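Local coordinates for protein VirX1 (PDB 6QGM) that iodinates diverse substrates as a viral halogenase, probably flavin-dependent, at residues Asn152-Phe157 / Glu510-Leu515; Asn144-Asn149 / Met267-Asp272; Tyr94-Ser99 / Asp162-Ile167. All blocks are in the same frame, centred on the assembly; numbering follows the deposited sequence.

Interactions 1 and 2 share the loop between helices 137-143 and 159-162, and their centres lie about 12 Å apart. Two hydrogen bonds join them: R145 NH1 to L515 O (2.7 Å) and I154 N to N149 OD1 (2.8 Å). The 162-167 segment of interaction 3 follows on from that loop through helix 159-162, and its partner 94-99 leaves strand 91-95. Its centre is about 10 Å from that of interaction 2, with H166 NE2 and T271 OG1 2.8 Å apart in a hydrogen bond, and about 16 Å from that of interaction 1, where F157 packs on T163. Together they run from helix 494-512 to the sheets nearer the chain's centre. The structure is the apo form.

Interaction 1 of 3, residues Asn152-Phe157 / Glu510-Leu515; sequences NKIPNF and EYVKTL
I154 and V512 form the tight half of this contact, and K153 and Y511 the open half. The CD1 methyl of I154 is the focus of the inner side. CD1 of I154 lies 3.6 Å from CG2 of V512, and L515 is more loosely placed, its CD1 4.4 Å from CD1 of I154. The same I154 methyl also comes to the edge of the Y511 ring, near its plane, 4.2 Å from CE2 of Y511. An isoleucine suits this buried place because it is apolar and long enough for its CD1 methyl to meet three neighbours, and V512 in turn packs on Y139 of helix 137-143.

Toward solvent, the aliphatic part of K153 crosses Y511 at about a right angle. CB of K153 stands 3.8 Å from CZ of Y511. CD of K153 is 3.6 Å from OH of Y511. With CG of Y511 anti to the backbone N (chi1 169°), the ring reaches outward from the helix to the lysine. The lysine chain then runs on extended, carrying its ammonium away from 510-515, as expected of an exposed residue whose charge would gain little from the apolar side.

Turns shape both segments. I154-F157 is a type II turn, with P155 matching the phi of its second position and N156 the positive phi (65°) of its third. V512-L515 is a type I turn, and just before it Y511 O accepts from both T514 N and T514 OG1, the latter at 2.7 Å. No hydrogen bond spans the two segments, which implies that their mutual attachment rests on van der Waals packing, shared between the buried I154-V512 side and the K153 chain lying across Y511.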
loop_
_atom_site.group_PDB
_atom_site.type_symbol
_atom_site.label_atom_id
_atom_site.label_comp_id
_atom_site.label_asym_id
_atom_site.label_seq_id
_atom_site.Cartn_x
_atom_site.Cartn_y
_atom_site.Cartn_z
ATOM N N ASN B 152 -37.750 5.701 -12.071
ATOM C CA ASN B 152 -36.300 5.524 -12.377
ATOM C C ASN B 152 -36.126 5.061 -13.829
ATOM O O ASN B 152 -35.413 4.064 -14.052
ATOM C CB ASN B 152 -35.640 4.498 -11.446
ATOM C CG ASN B 152 -35.343 5.028 -10.061
ATOM O OD1 ASN B 152 -35.859 4.498 -9.073
ATOM N ND2 ASN B 152 -34.478 6.036 -9.977
ATOM N N LYS B 153 -36.721 5.784 -14.788
ATOM C CA LYS B 153 -36.768 5.407 -16.231
ATOM C C LYS B 153 -35.423 5.721 -16.900
ATOM O O LYS B 153 -35.191 5.197 -18.007
ATOM C CB LYS B 153 -37.932 6.085 -16.950
ATOM C CG LYS B 153 -39.275 5.391 -16.779
ATOM C CD LYS B 153 -40.446 6.033 -17.473
ATOM C CE LYS B 153 -41.747 5.643 -16.810
ATOM N NZ LYS B 153 -42.901 5.806 -17.721
ATOM N N ILE B 154 -34.575 6.541 -16.267
ATOM C CA ILE B 154 -33.134 6.691 -16.637
ATOM C C ILE B 154 -32.325 5.921 -15.590
ATOM O O ILE B 154 -32.258 6.324 -14.433
ATOM C CB ILE B 154 -32.759 8.181 -16.757
ATOM C CG1 ILE B 154 -33.584 8.868 -17.851
ATOM C CG2 ILE B 154 -31.259 8.352 -16.982
ATOM C CD1 ILE B 154 -33.180 8.542 -19.286
ATOM N N PRO B 155 -31.753 4.745 -15.933
ATOM C CA PRO B 155 -31.123 3.874 -14.941
ATOM C C PRO B 155 -29.946 4.526 -14.212
ATOM O O PRO B 155 -29.127 5.119 -14.878
ATOM C CB PRO B 155 -30.600 2.692 -15.761
ATOM C CG PRO B 155 -31.429 2.700 -17.027
ATOM C CD PRO B 155 -31.737 4.162 -17.280
ATOM N N ASN B 156 -29.917 4.414 -12.881
ATOM C CA ASN B 156 -28.734 4.733 -12.035
ATOM C C ASN B 156 -28.389 6.224 -12.115
ATOM O O ASN B 156 -27.216 6.570 -11.921
ATOM C CB ASN B 156 -27.530 3.857 -12.412
ATOM C CG ASN B 156 -27.440 2.600 -11.564
ATOM O OD1 ASN B 156 -27.280 1.486 -12.079
ATOM N ND2 ASN B 156 -27.568 2.764 -10.257
ATOM N N PHE B 157 -29.387 7.081 -12.349
ATOM C CA PHE B 157 -29.267 8.560 -12.391
ATOM C C PHE B 157 -30.108 9.158 -11.266
ATOM O O PHE B 157 -31.310 8.848 -11.182
ATOM C CB PHE B 157 -29.755 9.100 -13.733
ATOM C CG PHE B 157 -29.885 10.603 -13.799
ATOM C CD1 PHE B 157 -28.755 11.421 -13.751
ATOM C CD2 PHE B 157 -31.136 11.192 -13.917
ATOM C CE1 PHE B 157 -28.880 12.805 -13.810
ATOM C CE2 PHE B 157 -31.248 12.571 -13.987
ATOM C CZ PHE B 157 -30.130 13.378 -13.932
ATOM N N GLU B 510 -35.087 7.065 -28.054
ATOM C CA GLU B 510 -36.509 7.369 -28.360
ATOM C C GLU B 510 -37.190 7.925 -27.101
ATOM O O GLU B 510 -37.925 8.919 -27.233
ATOM C CB GLU B 510 -37.250 6.148 -28.913
ATOM C CG GLU B 510 -38.557 6.525 -29.572
ATOM C CD GLU B 510 -39.540 5.402 -29.867
ATOM O OE1 GLU B 510 -39.229 4.214 -29.597
ATOM O OE2 GLU B 510 -40.625 5.729 -30.368
ATOM N N TYR B 511 -36.960 7.325 -25.930
ATOM C CA TYR B 511 -37.600 7.747 -24.652
ATOM C C TYR B 511 -37.064 9.129 -24.255
ATOM O O TYR B 511 -37.857 10.008 -23.854
ATOM C CB TYR B 511 -37.375 6.761 -23.496
ATOM C CG TYR B 511 -37.800 7.340 -22.171
ATOM C CD1 TYR B 511 -39.135 7.611 -21.919
ATOM C CD2 TYR B 511 -36.871 7.711 -21.211
ATOM C CE1 TYR B 511 -39.544 8.186 -20.729
ATOM C CE2 TYR B 511 -37.266 8.295 -20.018
ATOM C CZ TYR B 511 -38.603 8.551 -19.787
ATOM O OH TYR B 511 -38.988 9.153 -18.627
ATOM N N VAL B 512 -35.746 9.298 -24.354
ATOM C CA VAL B 512 -35.020 10.533 -23.936
ATOM C C VAL B 512 -35.504 11.702 -24.801
ATOM O O VAL B 512 -35.584 12.822 -24.265
ATOM C CB VAL B 512 -33.496 10.320 -23.977
ATOM C CG1 VAL B 512 -32.719 11.615 -24.183
ATOM C CG2 VAL B 512 -33.022 9.606 -22.711
ATOM N N LYS B 513 -35.902 11.441 -26.046
ATOM C CA LYS B 513 -36.430 12.472 -26.984
ATOM C C LYS B 513 -37.835 12.942 -26.577
ATOM O O LYS B 513 -38.235 14.007 -27.055
ATOM C CB LYS B 513 -36.374 11.936 -28.412
ATOM C CG LYS B 513 -34.955 11.913 -28.953
ATOM C CD LYS B 513 -34.793 11.351 -30.321
ATOM C CE LYS B 513 -33.448 11.725 -30.911
ATOM N NZ LYS B 513 -33.383 11.415 -32.360
ATOM N N THR B 514 -38.555 12.204 -25.727
ATOM C CA THR B 514 -39.879 12.624 -25.189
ATOM C C THR B 514 -39.682 13.534 -23.968
ATOM O O THR B 514 -40.659 14.158 -23.532
ATOM C CB THR B 514 -40.780 11.423 -24.856
ATOM O OG1 THR B 514 -40.386 10.845 -23.607
ATOM C CG2 THR B 514 -40.788 10.380 -25.952
ATOM N N LEU B 515 -38.463 13.602 -23.424
ATOM C CA LEU B 515 -38.149 14.402 -22.205
ATOM C C LEU B 515 -38.023 15.871 -22.599
ATOM O O LEU B 515 -37.687 16.190 -23.737
ATOM C CB LEU B 515 -36.856 13.903 -21.555
ATOM C CG LEU B 515 -36.938 12.511 -20.913
ATOM C CD1 LEU B 515 -35.559 12.045 -20.448
ATOM C CD2 LEU B 515 -37.921 12.492 -19.738
#

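Interaction 2 of 3, residues Asn144-Asn149 / Met267-Asp272; sequences NRLTRN and MHNVTD
The imidazole of H268 presents an edge to the carboxamide of N144: OD1 of N144 lies near the ring plane, 3.9 Å from CD2 of H268, and the amide and ring planes stand 80° apart, so the two groups do not stack. The second flat group, the carboxamide of N269, meets the other segment with both ends. Its ND2 donates a weak, bent hydrogen bond to R145 O, with an N-H...O angle of 127°. At the other end, OD1 of N269 is 4.1 Å from CD1 of L146. The N269 ND2 has a further weak bond, to L140 O in helix 137-143.

The stronger bond across the contact is made by the asparagine on the other side. OD1 of N144 accepts from N269 N at 2.9 Å, nearly straight at the hydrogen (167°) and almost along its own C=O axis. The amide oxygen thereby reaches the loop before strand 270-275.

N144 also ends helix 137-143 in a Schellman motif. Its positive phi is a backbone state that asparagine tolerates well; while its backbone closes the helix, its side chain binds the backbone of 267-272. Farther along, T147 OG1 accepts from N149 N at 2.9 Å, forming an ST turn. L146, an aliphatic residue in a buried place, packs on F521 of helix 518-527 as well as on Y75. The same helix receives R148, which forms a salt bridge with E525, and M267, whose backbone oxygen accepts a hydrogen bond from H518 ND1.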
loop_
_atom_site.group_PDB
_atom_site.type_symbol
_atom_site.label_atom_id
_atom_site.label_comp_id
_atom_site.label_asym_id
_atom_site.label_seq_id
_atom_site.Cartn_x
_atom_site.Cartn_y
_atom_site.Cartn_z
ATOM N N ASN B 144 -29.362 16.644 -24.945
ATOM C CA ASN B 144 -29.602 17.969 -24.310
ATOM C C ASN B 144 -30.992 17.964 -23.647
ATOM O O ASN B 144 -31.769 18.925 -23.836
ATOM C CB ASN B 144 -29.459 19.090 -25.346
ATOM C CG ASN B 144 -29.354 20.458 -24.721
ATOM O OD1 ASN B 144 -28.632 20.648 -23.737
ATOM N ND2 ASN B 144 -30.081 21.405 -25.294
ATOM N N ARG B 145 -31.290 16.916 -22.879
ATOM C CA ARG B 145 -32.580 16.730 -22.176
ATOM C C ARG B 145 -32.318 16.681 -20.676
ATOM O O ARG B 145 -31.166 16.459 -20.283
ATOM C CB ARG B 145 -33.285 15.458 -22.657
ATOM C CG ARG B 145 -33.340 15.320 -24.168
ATOM C CD ARG B 145 -33.969 16.520 -24.844
ATOM N NE ARG B 145 -34.153 16.261 -26.259
ATOM C CZ ARG B 145 -35.316 15.980 -26.825
ATOM N NH1 ARG B 145 -36.439 15.964 -26.127
ATOM N NH2 ARG B 145 -35.371 15.733 -28.118
ATOM N N LEU B 146 -33.376 16.837 -19.881
ATOM C CA LEU B 146 -33.293 16.761 -18.406
ATOM C C LEU B 146 -34.620 16.249 -17.840
ATOM O O LEU B 146 -35.680 16.470 -18.470
ATOM C CB LEU B 146 -32.925 18.149 -17.880
ATOM C CG LEU B 146 -32.170 18.198 -16.557
ATOM C CD1 LEU B 146 -31.054 17.177 -16.491
ATOM C CD2 LEU B 146 -31.596 19.588 -16.333
ATOM N N THR B 147 -34.550 15.560 -16.702
ATOM C CA THR B 147 -35.705 14.954 -15.992
ATOM C C THR B 147 -35.304 14.754 -14.532
ATOM O O THR B 147 -34.080 14.554 -14.292
ATOM C CB THR B 147 -36.129 13.632 -16.636
ATOM O OG1 THR B 147 -37.011 12.963 -15.738
ATOM C CG2 THR B 147 -34.962 12.724 -16.916
ATOM N N ARG B 148 -36.273 14.786 -13.606
ATOM C CA ARG B 148 -36.012 14.471 -12.174
ATOM C C ARG B 148 -36.001 12.953 -11.978
ATOM O O ARG B 148 -35.563 12.522 -10.899
ATOM C CB ARG B 148 -37.031 15.157 -11.266
ATOM C CG ARG B 148 -36.893 16.667 -11.236
ATOM C CD ARG B 148 -37.139 17.264 -9.858
ATOM N NE ARG B 148 -36.868 18.689 -9.862
ATOM C CZ ARG B 148 -37.693 19.608 -10.356
ATOM N NH1 ARG B 148 -38.835 19.245 -10.923
ATOM N NH2 ARG B 148 -37.377 20.893 -10.334
ATOM N N ASN B 149 -36.426 12.186 -12.988
ATOM C CA ASN B 149 -36.266 10.711 -13.004
ATOM C C ASN B 149 -37.038 10.112 -11.810
ATOM O O ASN B 149 -36.576 9.095 -11.254
ATOM C CB ASN B 149 -34.776 10.333 -13.013
ATOM C CG ASN B 149 -34.516 8.891 -13.383
ATOM O OD1 ASN B 149 -35.163 8.348 -14.276
ATOM N ND2 ASN B 149 -33.532 8.292 -12.736
ATOM N N MET B 267 -27.766 26.215 -25.434
ATOM C CA MET B 267 -27.620 26.172 -23.957
ATOM C C MET B 267 -27.521 24.717 -23.508
ATOM O O MET B 267 -28.517 24.155 -23.016
ATOM C CB MET B 267 -28.796 26.859 -23.260
ATOM C CG MET B 267 -28.553 27.083 -21.800
ATOM S SD MET B 267 -30.016 27.751 -21.005
ATOM C CE MET B 267 -30.312 29.187 -22.039
ATOM N N HIS B 268 -26.332 24.136 -23.663
ATOM C CA HIS B 268 -26.091 22.688 -23.471
ATOM C C HIS B 268 -26.024 22.332 -21.986
ATOM O O HIS B 268 -25.455 23.091 -21.179
ATOM C CB HIS B 268 -24.865 22.235 -24.269
ATOM C CG HIS B 268 -25.131 22.224 -25.738
ATOM N ND1 HIS B 268 -24.138 22.299 -26.666
ATOM C CD2 HIS B 268 -26.287 22.179 -26.435
ATOM C CE1 HIS B 268 -24.660 22.288 -27.872
ATOM N NE2 HIS B 268 -25.973 22.214 -27.755
ATOM N N ASN B 269 -26.712 21.231 -21.692
ATOM C CA ASN B 269 -26.521 20.243 -20.603
ATOM C C ASN B 269 -25.057 19.959 -20.192
ATOM O O ASN B 269 -24.895 19.142 -19.272
ATOM C CB ASN B 269 -27.093 18.929 -21.131
ATOM C CG ASN B 269 -28.014 18.255 -20.154
ATOM O OD1 ASN B 269 -28.138 18.693 -19.013
ATOM N ND2 ASN B 269 -28.668 17.203 -20.612
ATOM N N VAL B 270 -24.026 20.485 -20.879
ATOM C CA VAL B 270 -22.610 20.042 -20.676
ATOM C C VAL B 270 -21.615 21.214 -20.749
ATOM O O VAL B 270 -21.906 22.214 -21.420
ATOM C CB VAL B 270 -22.199 18.954 -21.688
ATOM C CG1 VAL B 270 -23.182 17.792 -21.714
ATOM C CG2 VAL B 270 -21.993 19.520 -23.085
ATOM N N THR B 271 -20.469 21.056 -20.077
ATOM C CA THR B 271 -19.222 21.824 -20.316
ATOM C C THR B 271 -18.448 21.119 -21.438
ATOM O O THR B 271 -18.031 19.973 -21.223
ATOM C CB THR B 271 -18.373 21.966 -19.044
ATOM O OG1 THR B 271 -19.153 22.458 -17.957
ATOM C CG2 THR B 271 -17.219 22.918 -19.225
ATOM N N ASP B 272 -18.319 21.758 -22.604
ATOM C CA ASP B 272 -17.511 21.246 -23.744
ATOM C C ASP B 272 -16.075 21.741 -23.581
ATOM O O ASP B 272 -15.868 22.923 -23.254
ATOM C CB ASP B 272 -18.050 21.658 -25.116
ATOM C CG ASP B 272 -17.302 21.041 -26.291
ATOM O OD1 ASP B 272 -16.932 19.863 -26.203
ATOM O OD2 ASP B 272 -17.111 21.747 -27.297
#

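Interaction 3 of 3, residues Tyr94-Ser99 / Asp162-Ile167; sequences YPFGPS and DTAYHI
Two β-sheets of the tryptophan halogenase fold come together here: the end of strand 91-95, outermost in a seven-stranded mixed sheet, approaches the start of strand 164-168, the middle strand of a three-stranded antiparallel sheet. F96 carries the apolar part of the contact. Its CG is anti to the carbonyl carbon (chi1 -77°), which brings the ring against A164, and CE2 of F96 lies 3.8 Å from CB of A164. Alanine suits the spot because a single methyl leaves room for the phenyl ring.

At the other end of the contact the carboxylate of D162 meets G97 and P98. OD1 of D162 lies 3.7 Å from CA of G97, and G97 has an extended backbone (phi 180°) that glycine adopts with ease. The carboxylate is also held from elsewhere, since OD2 accepts from N158 N, just ahead of helix 159-162, while R486 of a neighbouring subunit packs on both P98 and D162.

No hydrogen bond links the two segments directly. Instead N137 ND2 bonds to both F96 O and D162 O, bridging the backbones, and N135 ND2 adds a second donor to F96 O. The proline ring of P98 crosses the D162 side chain at about a right angle, its CD methylene in front of the carboxylate oxygens, 3.4 Å from OD1 and 3.6 Å from OD2 of D162.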
loop_
_atom_site.group_PDB
_atom_site.type_symbol
_atom_site.label_atom_id
_atom_site.label_comp_id
_atom_site.label_asym_id
_atom_site.label_seq_id
_atom_site.Cartn_x
_atom_site.Cartn_y
_atom_site.Cartn_z
ATOM N N TYR B 94 -17.393 12.406 -20.231
ATOM C CA TYR B 94 -17.295 11.975 -18.815
ATOM C C TYR B 94 -18.585 12.433 -18.146
ATOM O O TYR B 94 -18.661 13.559 -17.665
ATOM C CB TYR B 94 -16.043 12.555 -18.150
ATOM C CG TYR B 94 -15.812 12.125 -16.726
ATOM C CD1 TYR B 94 -16.418 10.983 -16.225
ATOM C CD2 TYR B 94 -14.988 12.848 -15.872
ATOM C CE1 TYR B 94 -16.199 10.562 -14.922
ATOM C CE2 TYR B 94 -14.753 12.436 -14.570
ATOM C CZ TYR B 94 -15.371 11.294 -14.092
ATOM O OH TYR B 94 -15.169 10.851 -12.818
ATOM N N PRO B 95 -19.653 11.595 -18.159
ATOM C CA PRO B 95 -20.934 11.943 -17.539
ATOM C C PRO B 95 -20.854 11.777 -16.021
ATOM O O PRO B 95 -20.049 10.990 -15.594
ATOM C CB PRO B 95 -21.889 10.919 -18.150
ATOM C CG PRO B 95 -21.024 9.703 -18.312
ATOM C CD PRO B 95 -19.680 10.246 -18.744
ATOM N N PHE B 96 -21.674 12.495 -15.249
ATOM C CA PHE B 96 -21.723 12.394 -13.767
ATOM C C PHE B 96 -22.464 11.111 -13.373
ATOM O O PHE B 96 -23.455 10.710 -14.016
ATOM C CB PHE B 96 -22.384 13.626 -13.161
ATOM C CG PHE B 96 -21.483 14.826 -13.118
ATOM C CD1 PHE B 96 -20.323 14.809 -12.360
ATOM C CD2 PHE B 96 -21.792 15.971 -13.830
ATOM C CE1 PHE B 96 -19.483 15.917 -12.310
ATOM C CE2 PHE B 96 -20.951 17.082 -13.784
ATOM C CZ PHE B 96 -19.784 17.051 -13.037
ATOM N N GLY B 97 -21.964 10.461 -12.330
ATOM C CA GLY B 97 -22.486 9.177 -11.849
ATOM C C GLY B 97 -21.694 8.693 -10.646
ATOM O O GLY B 97 -20.465 8.741 -10.644
ATOM N N PRO B 98 -22.361 8.104 -9.632
ATOM C CA PRO B 98 -21.643 7.630 -8.452
ATOM C C PRO B 98 -20.770 6.434 -8.861
ATOM O O PRO B 98 -19.623 6.378 -8.455
ATOM C CB PRO B 98 -22.775 7.229 -7.504
ATOM C CG PRO B 98 -23.912 6.803 -8.441
ATOM C CD PRO B 98 -23.780 7.690 -9.668
ATOM N N SER B 99 -21.330 5.562 -9.707
ATOM C CA SER B 99 -20.809 4.214 -10.065
ATOM C C SER B 99 -21.232 3.862 -11.493
ATOM O O SER B 99 -22.198 4.455 -11.984
ATOM C CB SER B 99 -21.291 3.150 -9.098
ATOM O OG SER B 99 -22.717 3.081 -9.082
ATOM N N ASP B 162 -26.330 13.680 -9.274
ATOM C CA ASP B 162 -25.679 13.347 -10.570
ATOM C C ASP B 162 -25.844 14.497 -11.561
ATOM O O ASP B 162 -25.385 14.345 -12.707
ATOM C CB ASP B 162 -26.243 12.066 -11.190
ATOM C CG ASP B 162 -25.865 10.809 -10.428
ATOM O OD1 ASP B 162 -24.873 10.862 -9.656
ATOM O OD2 ASP B 162 -26.571 9.781 -10.616
ATOM N N THR B 163 -26.471 15.600 -11.155
ATOM C CA THR B 163 -26.510 16.852 -11.947
ATOM C C THR B 163 -25.777 17.930 -11.159
ATOM O O THR B 163 -26.163 18.169 -10.006
ATOM C CB THR B 163 -27.939 17.267 -12.299
ATOM O OG1 THR B 163 -28.631 16.156 -12.881
ATOM C CG2 THR B 163 -27.961 18.406 -13.284
ATOM N N ALA B 164 -24.747 18.517 -11.770
ATOM C CA ALA B 164 -24.027 19.715 -11.282
ATOM C C ALA B 164 -24.503 20.936 -12.084
ATOM O O ALA B 164 -25.588 20.852 -12.694
ATOM C CB ALA B 164 -22.540 19.502 -11.390
ATOM N N TYR B 165 -23.734 22.036 -12.087
ATOM C CA TYR B 165 -24.225 23.393 -12.461
ATOM C C TYR B 165 -23.146 24.174 -13.214
ATOM O O TYR B 165 -21.957 23.982 -12.938
ATOM C CB TYR B 165 -24.647 24.155 -11.204
ATOM C CG TYR B 165 -25.572 23.388 -10.289
ATOM C CD1 TYR B 165 -25.083 22.529 -9.317
ATOM C CD2 TYR B 165 -26.944 23.504 -10.393
ATOM C CE1 TYR B 165 -25.920 21.814 -8.473
ATOM C CE2 TYR B 165 -27.799 22.792 -9.566
ATOM C CZ TYR B 165 -27.288 21.954 -8.596
ATOM O OH TYR B 165 -28.135 21.272 -7.776
ATOM N N HIS B 166 -23.567 24.989 -14.178
ATOM C CA HIS B 166 -22.820 26.154 -14.736
ATOM C C HIS B 166 -23.302 27.402 -13.997
ATOM O O HIS B 166 -24.517 27.575 -13.910
ATOM C CB HIS B 166 -23.047 26.288 -16.251
ATOM C CG HIS B 166 -22.705 25.059 -17.023
ATOM N ND1 HIS B 166 -23.655 24.315 -17.688
ATOM C CD2 HIS B 166 -21.529 24.453 -17.260
ATOM C CE1 HIS B 166 -23.073 23.317 -18.314
ATOM N NE2 HIS B 166 -21.759 23.384 -18.072
ATOM N N ILE B 167 -22.400 28.207 -13.444
ATOM C CA ILE B 167 -22.752 29.397 -12.616
ATOM C C ILE B 167 -21.892 30.584 -13.046
ATOM O O ILE B 167 -20.756 30.373 -13.524
ATOM C CB ILE B 167 -22.585 29.077 -11.116
ATOM C CG1 ILE B 167 -21.116 28.938 -10.724
ATOM C CG2 ILE B 167 -23.391 27.830 -10.730
ATOM C CD1 ILE B 167 -20.892 28.653 -9.261
#